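Local coordinates for stringent starvation protein A homolog (Haemophilus influenzae, PDB 3LYK) that belongs to the glutathione S-transferase superfamily and probably forms an equimolar complex with the RNA polymerase holoenzyme but not with the core enzyme, at residues Q40-E44 with D45-L49. Residues are numbered along the deposited sequence; the frame is centred on the assembly and turned at random.
Sequences QALPE and DLMEL
Leu42 and Met47, a selenomethionine here, cross at about a right angle, the selenium atom SE of Met47 lying 3.8 Å from Leu42 CD1. An unbranched, flexible chain suits this place: the bends at chi2 (-54°) and chi3 set SE beside Leu42 while the terminal methyl CE leads away. Pro43 occupies the N-cap position, where its missing N-H costs no helical hydrogen bond and its carbonyl still accepts one. Met47 N donates to Pro43 O at 3.2 Å, in the carbonyl plane, and the next bond in the series runs from Glu48 N to Glu44 O at 3.0 Å. The proline ring slants across two side chains of the first turn: CG rests 3.9 Å from Leu46 CB, and CB lies 3.4 Å from Asp45 OD1. Asp45 CG sits between its own N and carbonyl carbon (chi1 65°), which brings OD1 up to the CB-CG side of the ring, where this oxygen is buried without a polar partner. Acidic Glu44 and Asp45 suit a helix N-terminus, where their charges probably interact favourably with the helix dipole. This short helix 44-49 follows strand 30-36 in the thioredoxin-like domain; Leu46 turns inward onto Phe10 of strand 3-11 and Thr57 of strand 57-60, while Leu42 and Pro43 cover Val37.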
ATOM      1  N   GLN B  40     -19.428  -1.506 -15.276  0.50 27.12           N
ATOM      2  CA  GLN B  40     -19.698  -0.625 -16.437  0.50 26.71           C
ATOM      3  C   GLN B  40     -20.756   0.421 -16.140  0.50 25.83           C
ATOM      4  O   GLN B  40     -20.921   1.364 -16.892  0.50 26.63           O
ATOM      5  CB  GLN B  40     -20.160  -1.448 -17.633  0.50 26.94           C
ATOM      6  CG  GLN B  40     -19.411  -2.745 -17.773  0.50 28.99           C
ATOM      7  CD  GLN B  40     -17.930  -2.530 -17.762  0.50 30.97           C
ATOM      8  OE1 GLN B  40     -17.177  -3.336 -17.212  0.50 34.72           O
ATOM      9  NE2 GLN B  40     -17.491  -1.421 -18.355  0.50 33.35           N
ATOM     10  N   ALA B  41     -21.474   0.238 -15.042  1.00 25.35           N
ATOM     11  CA  ALA B  41     -22.666   1.052 -14.711  1.00 24.40           C
ATOM     12  C   ALA B  41     -22.708   1.416 -13.221  1.00 23.76           C
ATOM     13  O   ALA B  41     -23.599   0.990 -12.473  1.00 22.17           O
ATOM     14  CB  ALA B  41     -23.975   0.344 -15.140  1.00 23.08           C
ATOM     15  N   LEU B  42     -21.741   2.243 -12.808  1.00 24.10           N
ATOM     16  CA  LEU B  42     -21.508   2.520 -11.387  1.00 23.73           C
ATOM     17  C   LEU B  42     -22.657   3.318 -10.857  1.00 22.77           C
ATOM     18  O   LEU B  42     -23.165   4.147 -11.567  1.00 22.98           O
ATOM     19  CB  LEU B  42     -20.188   3.326 -11.217  1.00 23.82           C
ATOM     20  CG  LEU B  42     -18.961   2.578 -11.735  1.00 26.20           C
ATOM     21  CD1 LEU B  42     -17.702   3.500 -11.754  1.00 31.53           C
ATOM     22  CD2 LEU B  42     -18.719   1.309 -10.906  1.00 23.58           C
ATOM     23  N   PRO B  43     -23.077   3.072  -9.607  1.00 23.00           N
ATOM     24  CA  PRO B  43     -24.164   3.892  -9.081  1.00 23.37           C
ATOM     25  C   PRO B  43     -23.703   5.316  -8.744  1.00 24.79           C
ATOM     26  O   PRO B  43     -22.517   5.511  -8.340  1.00 23.49           O
ATOM     27  CB  PRO B  43     -24.622   3.138  -7.821  1.00 24.10           C
ATOM     28  CG  PRO B  43     -23.387   2.387  -7.353  1.00 22.67           C
ATOM     29  CD  PRO B  43     -22.535   2.124  -8.614  1.00 22.86           C
ATOM     30  N   GLU B  44     -24.607   6.296  -8.934  1.00 25.39           N
ATOM     31  CA  GLU B  44     -24.280   7.710  -8.651  1.00 27.87           C
ATOM     32  C   GLU B  44     -23.952   7.922  -7.168  1.00 28.41           C
ATOM     33  O   GLU B  44     -23.134   8.734  -6.859  1.00 28.13           O
ATOM     34  CB  GLU B  44     -25.385   8.665  -9.076  1.00 28.07           C
ATOM     35  CG  GLU B  44     -25.389   8.934 -10.590  1.00 31.51           C
ATOM     36  CD  GLU B  44     -26.705   9.544 -11.066  1.00 36.19           C
ATOM     37  OE1 GLU B  44     -27.759   9.257 -10.446  1.00 38.01           O
ATOM     38  OE2 GLU B  44     -26.678  10.310 -12.056  1.00 39.68           O
ATOM     39  N   ASP B  45     -24.554   7.160  -6.265  1.00 29.43           N
ATOM     40  CA  ASP B  45     -24.202   7.364  -4.863  1.00 31.92           C
ATOM     41  C   ASP B  45     -22.743   6.929  -4.528  1.00 30.75           C
ATOM     42  O   ASP B  45     -22.118   7.562  -3.690  1.00 32.06           O
ATOM     43  CB  ASP B  45     -25.258   6.788  -3.908  1.00 32.46           C
ATOM     44  CG  ASP B  45     -25.356   5.283  -4.007  1.00 39.75           C
ATOM     45  OD1 ASP B  45     -24.613   4.708  -4.837  1.00 45.54           O
ATOM     46  OD2 ASP B  45     -26.182   4.656  -3.282  1.00 46.94           O
ATOM     47  N   LEU B  46     -22.204   5.897  -5.196  1.00 29.20           N
ATOM     48  CA  LEU B  46     -20.776   5.595  -5.099  1.00 28.47           C
ATOM     49  C   LEU B  46     -19.923   6.754  -5.628  1.00 29.20           C
ATOM     50  O   LEU B  46     -18.932   7.131  -4.977  1.00 27.19           O
ATOM     51  CB  LEU B  46     -20.372   4.287  -5.809  1.00 27.12           C
ATOM     52  CG  LEU B  46     -18.861   3.967  -5.842  1.00 26.20           C
ATOM     53  CD1 LEU B  46     -18.296   3.795  -4.429  1.00 20.95           C
ATOM     54  CD2 LEU B  46     -18.535   2.756  -6.682  1.00 23.14           C
HETATM   55  N   MSE B  47     -20.276   7.287  -6.808  1.00 30.31           N
HETATM   56  CA  MSE B  47     -19.553   8.451  -7.386  1.00 32.85           C
HETATM   57  C   MSE B  47     -19.510   9.694  -6.464  1.00 32.85           C
HETATM   58  O   MSE B  47     -18.503  10.361  -6.395  1.00 33.26           O
HETATM   59  CB  MSE B  47     -20.133   8.859  -8.751  1.00 34.15           C
HETATM   60  CG  MSE B  47     -20.222   7.712  -9.742  1.00 36.20           C
HETATM   61 SE   MSE B  47     -18.514   6.793 -10.009  1.00 46.43          SE
HETATM   62  CE  MSE B  47     -17.279   8.314 -10.337  1.00 38.15           C
ATOM     63  N   GLU B  48     -20.620   9.972  -5.795  1.00 33.75           N
ATOM     64  CA  GLU B  48     -20.771  11.016  -4.794  1.00 35.46           C
ATOM     65  C   GLU B  48     -19.775  10.836  -3.619  1.00 35.07           C
ATOM     66  O   GLU B  48     -19.176  11.805  -3.155  1.00 35.67           O
ATOM     67  CB  GLU B  48     -22.182  10.911  -4.239  1.00 36.26           C
ATOM     68  CG  GLU B  48     -23.005  12.176  -4.212  1.00 43.49           C
ATOM     69  CD  GLU B  48     -24.513  11.873  -4.412  1.00 51.66           C
ATOM     70  OE1 GLU B  48     -25.092  12.352  -5.432  1.00 56.04           O
ATOM     71  OE2 GLU B  48     -25.111  11.126  -3.579  1.00 52.68           O
ATOM     72  N   LEU B  49     -19.601   9.594  -3.164  1.00 33.47           N
ATOM     73  CA  LEU B  49     -18.806   9.286  -1.984  1.00 31.87           C
ATOM     74  C   LEU B  49     -17.338   9.043  -2.333  1.00 31.19           C
ATOM     75  O   LEU B  49     -16.459   9.411  -1.566  1.00 30.01           O
ATOM     76  CB  LEU B  49     -19.402   8.087  -1.233  1.00 31.84           C
ATOM     77  CG  LEU B  49     -20.823   8.251  -0.673  1.00 33.43           C
ATOM     78  CD1 LEU B  49     -21.487   6.919  -0.347  1.00 34.43           C
ATOM     79  CD2 LEU B  49     -20.864   9.166   0.554  1.00 35.79           C
TER